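Local atomic coordinates of phospholipase C-beta (PLC-beta) (Sepia officinalis, PDB entry 3QR0), a protein that is a phospholipase C-beta that joins a PH domain, EF-hand-like domains, a calcium-binding TIM barrel built from X and Y halves, and a C2 domain. Residues Leu13-Val18 against Asn143-Asn148; Lys48-Tyr53 against Trp155-Phe160; Gln567-Tyr572 against Gly592-Ala597. One frame throughout, in Å; residues are numbered along the deposited sequence.

Interaction 1 of 3, residues Leu13-Val18 against Asn143-Asn148; sequences LKWPKV and NLLSLN
W15 lays its indole across L145 at the start of the short helix 144-147. The CB of L145 stands over one face of the six-membered ring, 3.7 Å from its centroid and almost on the ring normal, a CH-pi contact. Chi1 of L145 (-72°) sets CG beside the backbone N, which carries CD1 under the peptide linking K14 and W15; CD1 comes within 3.5 Å of K14 C and also touches the pyrrole side of the indole. L13 closes the other end, its CB 4.0 Å from L145 CG and its CD2 against CD1 of L144.

N143, the N-cap of the helix, is the polar centre. With CG anti to the backbone N (chi1 -170°), its OD1 accepts from S146 N while its ND2 donates to K14 O at 2.8 Å, nearly straight at 160° and in the carbonyl plane. A water donates to the same K14 O and accepts from L145 N. The ring of P16 lies against the amide, CD 3.5 Å from ND2. Asparagine suits this place because one amide both caps and cross-links: the capping bond also holds the rotation of the group that grips the N-terminal segment.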
loop_
_atom_site.group_PDB
_atom_site.type_symbol
_atom_site.label_atom_id
_atom_site.label_comp_id
_atom_site.label_asym_id
_atom_site.label_seq_id
_atom_site.Cartn_x
_atom_site.Cartn_y
_atom_site.Cartn_z
ATOM N N LEU A 13 -6.120 1.194 -16.411
ATOM C CA LEU A 13 -5.342 0.060 -15.893
ATOM C C LEU A 13 -5.377 -1.146 -16.832
ATOM O O LEU A 13 -6.438 -1.516 -17.338
ATOM C CB LEU A 13 -5.868 -0.371 -14.520
ATOM C CG LEU A 13 -5.716 0.616 -13.365
ATOM C CD1 LEU A 13 -6.377 0.043 -12.120
ATOM C CD2 LEU A 13 -4.247 0.942 -13.096
ATOM N N LYS A 14 -4.215 -1.763 -17.038
ATOM C CA LYS A 14 -4.089 -2.928 -17.910
ATOM C C LYS A 14 -3.331 -4.052 -17.210
ATOM O O LYS A 14 -2.458 -3.796 -16.387
ATOM C CB LYS A 14 -3.363 -2.526 -19.199
ATOM C CG LYS A 14 -4.159 -1.544 -20.061
ATOM C CD LYS A 14 -3.270 -0.702 -20.963
ATOM C CE LYS A 14 -4.064 0.433 -21.596
ATOM N NZ LYS A 14 -3.218 1.291 -22.476
ATOM N N TRP A 15 -3.670 -5.297 -17.537
ATOM C CA TRP A 15 -2.930 -6.451 -17.026
ATOM C C TRP A 15 -1.536 -6.471 -17.660
ATOM O O TRP A 15 -1.349 -5.902 -18.735
ATOM C CB TRP A 15 -3.670 -7.747 -17.354
ATOM C CG TRP A 15 -4.968 -7.880 -16.633
ATOM C CD1 TRP A 15 -6.213 -7.581 -17.113
ATOM C CD2 TRP A 15 -5.151 -8.342 -15.293
ATOM N NE1 TRP A 15 -7.162 -7.840 -16.151
ATOM C CE2 TRP A 15 -6.537 -8.310 -15.026
ATOM C CE3 TRP A 15 -4.278 -8.794 -14.295
ATOM C CZ2 TRP A 15 -7.070 -8.701 -13.795
ATOM C CZ3 TRP A 15 -4.809 -9.187 -13.073
ATOM C CH2 TRP A 15 -6.193 -9.134 -12.834
ATOM N N PRO A 16 -0.551 -7.102 -16.995
ATOM C CA PRO A 16 0.784 -7.219 -17.587
ATOM C C PRO A 16 0.753 -7.825 -18.991
ATOM O O PRO A 16 0.011 -8.775 -19.241
ATOM C CB PRO A 16 1.512 -8.155 -16.625
ATOM C CG PRO A 16 0.849 -7.951 -15.339
ATOM C CD PRO A 16 -0.594 -7.710 -15.653
ATOM N N LYS A 17 1.542 -7.244 -19.888
ATOM C CA LYS A 17 1.687 -7.732 -21.251
ATOM C C LYS A 17 3.167 -8.007 -21.470
ATOM O O LYS A 17 3.957 -7.075 -21.570
ATOM C CB LYS A 17 1.173 -6.685 -22.242
ATOM C CG LYS A 17 1.226 -7.132 -23.688
ATOM C CD LYS A 17 0.340 -6.273 -24.570
ATOM C CE LYS A 17 0.389 -6.745 -26.009
ATOM N NZ LYS A 17 -0.717 -6.172 -26.824
ATOM N N VAL A 18 3.540 -9.285 -21.503
ATOM C CA VAL A 18 4.949 -9.670 -21.492
ATOM C C VAL A 18 5.429 -9.935 -22.911
ATOM O O VAL A 18 4.917 -10.833 -23.565
ATOM C CB VAL A 18 5.189 -10.928 -20.631
ATOM C CG1 VAL A 18 6.678 -11.262 -20.556
ATOM C CG2 VAL A 18 4.628 -10.730 -19.234
ATOM N N ASN A 143 2.172 -3.351 -11.169
ATOM C CA ASN A 143 0.893 -3.452 -11.856
ATOM C C ASN A 143 -0.256 -3.617 -10.849
ATOM O O ASN A 143 -0.355 -4.634 -10.158
ATOM C CB ASN A 143 0.907 -4.601 -12.853
ATOM C CG ASN A 143 -0.298 -4.590 -13.753
ATOM O OD1 ASN A 143 -1.411 -4.876 -13.316
ATOM N ND2 ASN A 143 -0.087 -4.261 -15.022
ATOM N N LEU A 144 -1.123 -2.613 -10.783
ATOM C CA LEU A 144 -2.194 -2.585 -9.787
ATOM C C LEU A 144 -3.227 -3.698 -9.967
ATOM O O LEU A 144 -3.738 -4.231 -8.984
ATOM C CB LEU A 144 -2.882 -1.213 -9.769
ATOM C CG LEU A 144 -1.997 -0.090 -9.223
ATOM C CD1 LEU A 144 -2.689 1.267 -9.367
ATOM C CD2 LEU A 144 -1.612 -0.363 -7.765
ATOM N N LEU A 145 -3.534 -4.059 -11.208
ATOM C CA LEU A 145 -4.435 -5.184 -11.437
ATOM C C LEU A 145 -3.851 -6.486 -10.894
ATOM O O LEU A 145 -4.558 -7.240 -10.235
ATOM C CB LEU A 145 -4.782 -5.331 -12.916
ATOM C CG LEU A 145 -5.723 -4.262 -13.452
ATOM C CD1 LEU A 145 -5.930 -4.440 -14.947
ATOM C CD2 LEU A 145 -7.058 -4.307 -12.698
ATOM N N SER A 146 -2.572 -6.735 -11.169
ATOM C CA SER A 146 -1.889 -7.933 -10.676
ATOM C C SER A 146 -1.857 -7.960 -9.150
ATOM O O SER A 146 -2.130 -8.989 -8.530
ATOM C CB SER A 146 -0.460 -7.999 -11.224
ATOM O OG SER A 146 0.222 -9.138 -10.734
ATOM N N LEU A 147 -1.536 -6.815 -8.554
ATOM C CA LEU A 147 -1.496 -6.668 -7.104
ATOM C C LEU A 147 -2.864 -6.815 -6.416
ATOM O O LEU A 147 -2.918 -7.098 -5.220
ATOM C CB LEU A 147 -0.892 -5.309 -6.739
ATOM C CG LEU A 147 0.595 -5.153 -7.061
ATOM C CD1 LEU A 147 1.033 -3.705 -6.814
ATOM C CD2 LEU A 147 1.437 -6.137 -6.247
ATOM N N ASN A 148 -3.947 -6.628 -7.168
ATOM C CA ASN A 148 -5.307 -6.700 -6.626
ATOM C C ASN A 148 -6.146 -7.884 -7.099
ATOM O O ASN A 148 -7.363 -7.899 -6.891
ATOM C CB ASN A 148 -6.047 -5.405 -6.955
ATOM C CG ASN A 148 -5.637 -4.275 -6.058
ATOM O OD1 ASN A 148 -6.281 -4.030 -5.052
ATOM N ND2 ASN A 148 -4.542 -3.602 -6.394
HETATM O O HOH W 1 -2.701 -2.358 -13.804
#

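Interaction 2 of 3, residues Lys48-Tyr53 against Trp155-Phe160; sequences KGYFLY and WEKLYF. With GOL (glycerol), chain F.
Aliphatic lysine chains laid against aromatic rings join the PH domain to the first helix of the EF-hand region, 151-165, at the turn that leads into strand 51-54. K157 runs extended from the helix along both Y50 and F51. Its CD lies over one face of the Y50 ring, while its CE reaches F51 CZ at 3.6 Å. The F51 ring also meets K157 O at its edge, in plane. The amine goes on to a salt bridge with D66 and a water shared with Y50 O.

K48 CG, anti to the carbonyl carbon (chi1 -61°), stands over the centre of the F160 ring, 3.6 Å from the centroid in a CH-pi contact; a bend at chi2 brings CE near F160 CE1. K48 NZ stays 4.0 Å from E156 OE2, too far for a salt bridge; O2 of a glycerol, probably from the crystallisation liquor, accepts from K48 NZ and donates to E156 OE1. A second water joins Y50 OH to the same oxygen. Lysine suits both places, giving methylenes to rings and an amine to polar partners. No direct hydrogen bond joins the two segments: between them polar links run through water and glycerol, while K157 meets D66 directly.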
loop_
_atom_site.group_PDB
_atom_site.type_symbol
_atom_site.label_atom_id
_atom_site.label_comp_id
_atom_site.label_asym_id
_atom_site.label_seq_id
_atom_site.Cartn_x
_atom_site.Cartn_y
_atom_site.Cartn_z
ATOM N N LYS A 48 2.372 -14.336 -17.837
ATOM C CA LYS A 48 1.478 -13.426 -17.101
ATOM C C LYS A 48 2.206 -12.339 -16.310
ATOM O O LYS A 48 1.558 -11.533 -15.650
ATOM C CB LYS A 48 0.575 -14.218 -16.146
ATOM C CG LYS A 48 -0.337 -15.224 -16.842
ATOM C CD LYS A 48 -1.310 -14.540 -17.782
ATOM C CE LYS A 48 -2.510 -15.427 -18.097
ATOM N NZ LYS A 48 -3.573 -14.682 -18.820
ATOM N N GLY A 49 3.537 -12.317 -16.370
ATOM C CA GLY A 49 4.327 -11.318 -15.651
ATOM C C GLY A 49 4.276 -11.449 -14.132
ATOM O O GLY A 49 4.177 -10.447 -13.424
ATOM N N TYR A 50 4.351 -12.681 -13.629
ATOM C CA TYR A 50 4.304 -12.937 -12.183
ATOM C C TYR A 50 5.640 -13.338 -11.574
ATOM O O TYR A 50 5.862 -13.108 -10.383
ATOM C CB TYR A 50 3.283 -14.029 -11.859
ATOM C CG TYR A 50 1.853 -13.663 -12.181
ATOM C CD1 TYR A 50 1.375 -12.364 -11.975
ATOM C CD2 TYR A 50 0.967 -14.615 -12.664
ATOM C CE1 TYR A 50 0.066 -12.027 -12.258
ATOM C CE2 TYR A 50 -0.356 -14.283 -12.945
ATOM C CZ TYR A 50 -0.795 -12.986 -12.737
ATOM O OH TYR A 50 -2.096 -12.632 -13.009
ATOM N N PHE A 51 6.506 -13.954 -12.377
ATOM C CA PHE A 51 7.785 -14.475 -11.903
ATOM C C PHE A 51 8.910 -14.158 -12.864
ATOM O O PHE A 51 8.714 -14.180 -14.079
ATOM C CB PHE A 51 7.725 -16.001 -11.770
ATOM C CG PHE A 51 6.688 -16.493 -10.809
ATOM C CD1 PHE A 51 6.930 -16.483 -9.445
ATOM C CD2 PHE A 51 5.475 -16.992 -11.270
ATOM C CE1 PHE A 51 5.968 -16.942 -8.545
ATOM C CE2 PHE A 51 4.507 -17.451 -10.379
ATOM C CZ PHE A 51 4.756 -17.430 -9.018
ATOM N N LEU A 52 10.077 -13.853 -12.304
ATOM C CA LEU A 52 11.346 -14.003 -13.000
ATOM C C LEU A 52 11.870 -15.376 -12.613
ATOM O O LEU A 52 11.797 -15.751 -11.443
ATOM C CB LEU A 52 12.358 -12.956 -12.537
ATOM C CG LEU A 52 12.126 -11.508 -12.954
ATOM C CD1 LEU A 52 13.159 -10.605 -12.294
ATOM C CD2 LEU A 52 12.205 -11.402 -14.452
ATOM N N TYR A 53 12.389 -16.130 -13.574
ATOM C CA TYR A 53 12.943 -17.443 -13.252
ATOM C C TYR A 53 14.137 -17.793 -14.125
ATOM O O TYR A 53 14.302 -17.254 -15.226
ATOM C CB TYR A 53 11.863 -18.534 -13.309
ATOM C CG TYR A 53 11.307 -18.856 -14.684
ATOM C CD1 TYR A 53 11.758 -19.962 -15.396
ATOM C CD2 TYR A 53 10.311 -18.069 -15.259
ATOM C CE1 TYR A 53 11.237 -20.275 -16.653
ATOM C CE2 TYR A 53 9.785 -18.370 -16.517
ATOM C CZ TYR A 53 10.253 -19.477 -17.205
ATOM O OH TYR A 53 9.744 -19.781 -18.449
ATOM N N TRP A 155 -4.737 -18.471 -7.997
ATOM C CA TRP A 155 -4.693 -19.882 -8.347
ATOM C C TRP A 155 -4.044 -20.033 -9.724
ATOM O O TRP A 155 -3.245 -20.943 -9.936
ATOM C CB TRP A 155 -6.101 -20.472 -8.336
ATOM C CG TRP A 155 -6.142 -21.964 -8.267
ATOM C CD1 TRP A 155 -6.697 -22.811 -9.182
ATOM C CD2 TRP A 155 -5.615 -22.787 -7.223
ATOM N NE1 TRP A 155 -6.545 -24.113 -8.772
ATOM C CE2 TRP A 155 -5.883 -24.128 -7.574
ATOM C CE3 TRP A 155 -4.935 -22.522 -6.029
ATOM C CZ2 TRP A 155 -5.500 -25.203 -6.773
ATOM C CZ3 TRP A 155 -4.559 -23.592 -5.227
ATOM C CH2 TRP A 155 -4.844 -24.919 -5.607
ATOM N N GLU A 156 -4.383 -19.129 -10.641
ATOM C CA GLU A 156 -3.778 -19.099 -11.971
ATOM C C GLU A 156 -2.276 -18.763 -11.918
ATOM O O GLU A 156 -1.492 -19.309 -12.690
ATOM C CB GLU A 156 -4.517 -18.106 -12.875
ATOM C CG GLU A 156 -4.110 -18.175 -14.340
ATOM C CD GLU A 156 -4.761 -17.095 -15.189
ATOM O OE1 GLU A 156 -4.858 -15.935 -14.732
ATOM O OE2 GLU A 156 -5.159 -17.403 -16.328
ATOM N N LYS A 157 -1.884 -17.869 -11.016
ATOM C CA LYS A 157 -0.465 -17.580 -10.767
ATOM C C LYS A 157 0.308 -18.844 -10.374
ATOM O O LYS A 157 1.383 -19.124 -10.919
ATOM C CB LYS A 157 -0.319 -16.520 -9.675
ATOM C CG LYS A 157 1.113 -16.242 -9.252
ATOM C CD LYS A 157 1.229 -14.914 -8.516
ATOM C CE LYS A 157 2.611 -14.743 -7.900
ATOM N NZ LYS A 157 2.789 -13.388 -7.299
ATOM N N LEU A 158 -0.251 -19.604 -9.435
ATOM C CA LEU A 158 0.316 -20.889 -9.042
ATOM C C LEU A 158 0.376 -21.841 -10.238
ATOM O O LEU A 158 1.370 -22.556 -10.419
ATOM C CB LEU A 158 -0.508 -21.517 -7.908
ATOM C CG LEU A 158 -0.098 -22.906 -7.418
ATOM C CD1 LEU A 158 1.343 -22.898 -6.917
ATOM C CD2 LEU A 158 -1.043 -23.389 -6.332
ATOM N N TYR A 159 -0.688 -21.854 -11.042
ATOM C CA TYR A 159 -0.735 -22.682 -12.250
ATOM C C TYR A 159 0.417 -22.336 -13.195
ATOM O O TYR A 159 1.079 -23.229 -13.730
ATOM C CB TYR A 159 -2.077 -22.525 -12.982
ATOM C CG TYR A 159 -2.141 -23.264 -14.300
ATOM C CD1 TYR A 159 -2.456 -24.614 -14.342
ATOM C CD2 TYR A 159 -1.869 -22.615 -15.503
ATOM C CE1 TYR A 159 -2.505 -25.307 -15.551
ATOM C CE2 TYR A 159 -1.918 -23.297 -16.722
ATOM C CZ TYR A 159 -2.236 -24.641 -16.734
ATOM O OH TYR A 159 -2.287 -25.328 -17.922
ATOM N N PHE A 160 0.651 -21.044 -13.402
ATOM C CA PHE A 160 1.735 -20.615 -14.288
ATOM C C PHE A 160 3.116 -20.878 -13.700
ATOM O O PHE A 160 4.066 -21.144 -14.446
ATOM C CB PHE A 160 1.572 -19.155 -14.702
ATOM C CG PHE A 160 0.719 -18.983 -15.919
ATOM C CD1 PHE A 160 -0.660 -18.849 -15.806
ATOM C CD2 PHE A 160 1.287 -19.004 -17.184
ATOM C CE1 PHE A 160 -1.458 -18.706 -16.933
ATOM C CE2 PHE A 160 0.492 -18.857 -18.320
ATOM C CZ PHE A 160 -0.883 -18.711 -18.191
HETATM C C1 GOL F . -5.972 -12.359 -15.078
HETATM O O1 GOL F . -7.320 -12.741 -14.925
HETATM C C2 GOL F . -5.526 -12.690 -16.496
HETATM O O2 GOL F . -5.185 -14.055 -16.576
HETATM C C3 GOL F . -4.333 -11.842 -16.920
HETATM O O3 GOL F . -4.444 -11.498 -18.285
HETATM O O HOH W 2 -3.816 -14.494 -12.722
HETATM O O HOH W 3 3.854 -11.570 -9.030
#

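Interaction 3 of 3, residues Gln567-Tyr572 against Gly592-Ala597; sequences QITRIY and GCQLVA
Two neighbouring parallel strands of the TIM barrel, 569-572 and 595-596, meet here within the Y half, joined through helix 586-589 as a beta-alpha-beta unit. The backbone ladder alternates in the parallel manner: T569 O accepts from L595 N at 3.1 Å, I571 N donates to L595 O at 2.9 Å, and I571 O accepts from A597 N. R570 therefore pairs with L595 and I571 with V596.

Before the ladder begins, a side chain takes over the work of a backbone. Q594 bends at chi2 (87°), which turns its amide back toward 567-569. There OE1 accepts from T569 N at 2.8 Å and NE2 donates to Q567 O, a more bent bond of 142°, with the oxygen tilted from the amide plane. Glutamine suits the place because its primary amide offers an acceptor and a donor side by side, to meet T569 N and Q567 O; NE2 also donates to A330 O.

L595 and R570 share one face of the sheet. R570 CB lies 3.7 Å from L595 CB, and L595 CD1 packs on I568 CG2 at 3.6 Å. R570, extended from CG to NE, passes A597 and brings NH2 to a salt bridge with E368, a calcium ligand, while NH1 bonds S543; it is thus a second-shell residue of the metal site, a link particular to this protein. The face of I571 and V596 turns toward the helices: I571 CD1 touches C593 SG at 3.9 Å, and Y588 packs on I571, C593 and V596. G592, with positive phi, ends helix 586-589 in a Schellman motif and returns the chain to the sheet. Adjacent parallel strands joined through a helix, with branched apolar side chains turned to that helix, are typical of the beta-alpha-beta unit that a TIM barrel repeats.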
loop_
_atom_site.group_PDB
_atom_site.type_symbol
_atom_site.label_atom_id
_atom_site.label_comp_id
_atom_site.label_asym_id
_atom_site.label_seq_id
_atom_site.Cartn_x
_atom_site.Cartn_y
_atom_site.Cartn_z
ATOM N N GLN A 567 -5.216 26.172 3.544
ATOM C CA GLN A 567 -3.804 26.037 3.888
ATOM C C GLN A 567 -3.465 24.609 4.287
ATOM O O GLN A 567 -4.346 23.799 4.557
ATOM C CB GLN A 567 -3.428 27.013 5.005
ATOM C CG GLN A 567 -3.488 28.470 4.554
ATOM C CD GLN A 567 -3.198 29.447 5.667
ATOM O OE1 GLN A 567 -4.097 30.133 6.148
ATOM N NE2 GLN A 567 -1.936 29.518 6.087
ATOM N N ILE A 568 -2.172 24.319 4.319
ATOM C CA ILE A 568 -1.687 22.973 4.592
ATOM C C ILE A 568 -1.164 22.840 6.019
ATOM O O ILE A 568 -0.462 23.725 6.512
ATOM C CB ILE A 568 -0.568 22.593 3.598
ATOM C CG1 ILE A 568 -1.173 22.397 2.204
ATOM C CG2 ILE A 568 0.160 21.329 4.061
ATOM C CD1 ILE A 568 -0.166 22.287 1.101
ATOM N N THR A 569 -1.511 21.724 6.664
ATOM C CA THR A 569 -0.910 21.327 7.930
ATOM C C THR A 569 -0.119 20.043 7.731
ATOM O O THR A 569 -0.610 19.078 7.132
ATOM C CB THR A 569 -1.962 21.052 9.025
ATOM O OG1 THR A 569 -2.895 22.125 9.080
ATOM C CG2 THR A 569 -1.296 20.909 10.405
ATOM N N ARG A 570 1.109 20.046 8.228
ATOM C CA ARG A 570 1.890 18.826 8.360
ATOM C C ARG A 570 1.931 18.447 9.837
ATOM O O ARG A 570 2.058 19.310 10.698
ATOM C CB ARG A 570 3.304 19.033 7.816
ATOM C CG ARG A 570 4.223 17.826 7.961
ATOM C CD ARG A 570 5.512 18.015 7.161
ATOM N NE ARG A 570 6.390 16.855 7.297
ATOM C CZ ARG A 570 7.247 16.654 8.299
ATOM N NH1 ARG A 570 7.383 17.541 9.279
ATOM N NH2 ARG A 570 7.989 15.547 8.313
ATOM N N ILE A 571 1.830 17.153 10.116
ATOM C CA ILE A 571 1.883 16.633 11.481
ATOM C C ILE A 571 3.050 15.665 11.553
ATOM O O ILE A 571 3.319 14.959 10.583
ATOM C CB ILE A 571 0.592 15.869 11.844
ATOM C CG1 ILE A 571 -0.653 16.666 11.437
ATOM C CG2 ILE A 571 0.577 15.511 13.339
ATOM C CD1 ILE A 571 -0.978 17.836 12.343
ATOM N N TYR A 572 3.762 15.631 12.678
ATOM C CA TYR A 572 4.815 14.631 12.859
ATOM C C TYR A 572 4.893 14.140 14.306
ATOM O O TYR A 572 4.496 14.859 15.230
ATOM C CB TYR A 572 6.169 15.161 12.362
ATOM C CG TYR A 572 6.671 16.376 13.085
ATOM C CD1 TYR A 572 7.517 16.249 14.179
ATOM C CD2 TYR A 572 6.312 17.661 12.673
ATOM C CE1 TYR A 572 7.986 17.356 14.854
ATOM C CE2 TYR A 572 6.783 18.785 13.345
ATOM C CZ TYR A 572 7.620 18.623 14.437
ATOM O OH TYR A 572 8.106 19.715 15.126
ATOM N N GLY A 592 -8.829 17.287 8.490
ATOM C CA GLY A 592 -8.469 17.754 7.153
ATOM C C GLY A 592 -6.989 18.025 6.938
ATOM O O GLY A 592 -6.632 18.633 5.927
ATOM N N CYS A 593 -6.133 17.579 7.869
ATOM C CA CYS A 593 -4.674 17.736 7.733
ATOM C C CYS A 593 -4.185 16.903 6.559
ATOM O O CYS A 593 -4.600 15.763 6.395
ATOM C CB CYS A 593 -3.923 17.307 9.005
ATOM S SG CYS A 593 -4.382 18.227 10.486
ATOM N N GLN A 594 -3.297 17.480 5.759
ATOM C CA GLN A 594 -2.902 16.891 4.485
ATOM C C GLN A 594 -1.634 16.052 4.573
ATOM O O GLN A 594 -1.546 14.990 3.948
ATOM C CB GLN A 594 -2.706 17.976 3.429
ATOM C CG GLN A 594 -3.922 18.860 3.221
ATOM C CD GLN A 594 -3.954 20.046 4.171
ATOM O OE1 GLN A 594 -3.191 20.110 5.137
ATOM N NE2 GLN A 594 -4.830 20.992 3.893
ATOM N N LEU A 595 -0.656 16.533 5.335
ATOM C CA LEU A 595 0.656 15.899 5.403
ATOM C C LEU A 595 0.840 15.242 6.771
ATOM O O LEU A 595 1.531 15.768 7.639
ATOM C CB LEU A 595 1.759 16.927 5.126
ATOM C CG LEU A 595 1.754 17.609 3.751
ATOM C CD1 LEU A 595 2.745 18.783 3.716
ATOM C CD2 LEU A 595 2.073 16.617 2.651
ATOM N N VAL A 596 0.205 14.086 6.948
ATOM C CA VAL A 596 0.231 13.376 8.215
ATOM C C VAL A 596 1.404 12.382 8.200
ATOM O O VAL A 596 1.260 11.232 7.781
ATOM C CB VAL A 596 -1.124 12.699 8.472
ATOM C CG1 VAL A 596 -1.137 11.999 9.823
ATOM C CG2 VAL A 596 -2.226 13.736 8.414
ATOM N N ALA A 597 2.561 12.857 8.659
ATOM C CA ALA A 597 3.837 12.140 8.523
ATOM C C ALA A 597 3.993 10.942 9.465
ATOM O O ALA A 597 3.757 11.034 10.674
ATOM C CB ALA A 597 5.004 13.099 8.710
#

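Overall arrangement
Interactions 1 and 2 are neighbours, their centres 12 Å apart, and their segments alternate along the chain. They touch directly: V18 CG2 lies 3.5 Å from G49 N, and P16 CB is 3.5 Å from K48 O. Helix 144-147 is followed by helix 151-165, so together the two contacts tie residues 13-18 and 48-53 to these consecutive helices. Interaction 3 stands apart in the TIM barrel, on the opposite side of the chain's centre, with centres 32 Å from interaction 1 and 40 Å from interaction 2. It alone approaches the calcium ion, held by N339, E368, D370 and E417; the Y572 side chain is about 6 Å from the metal.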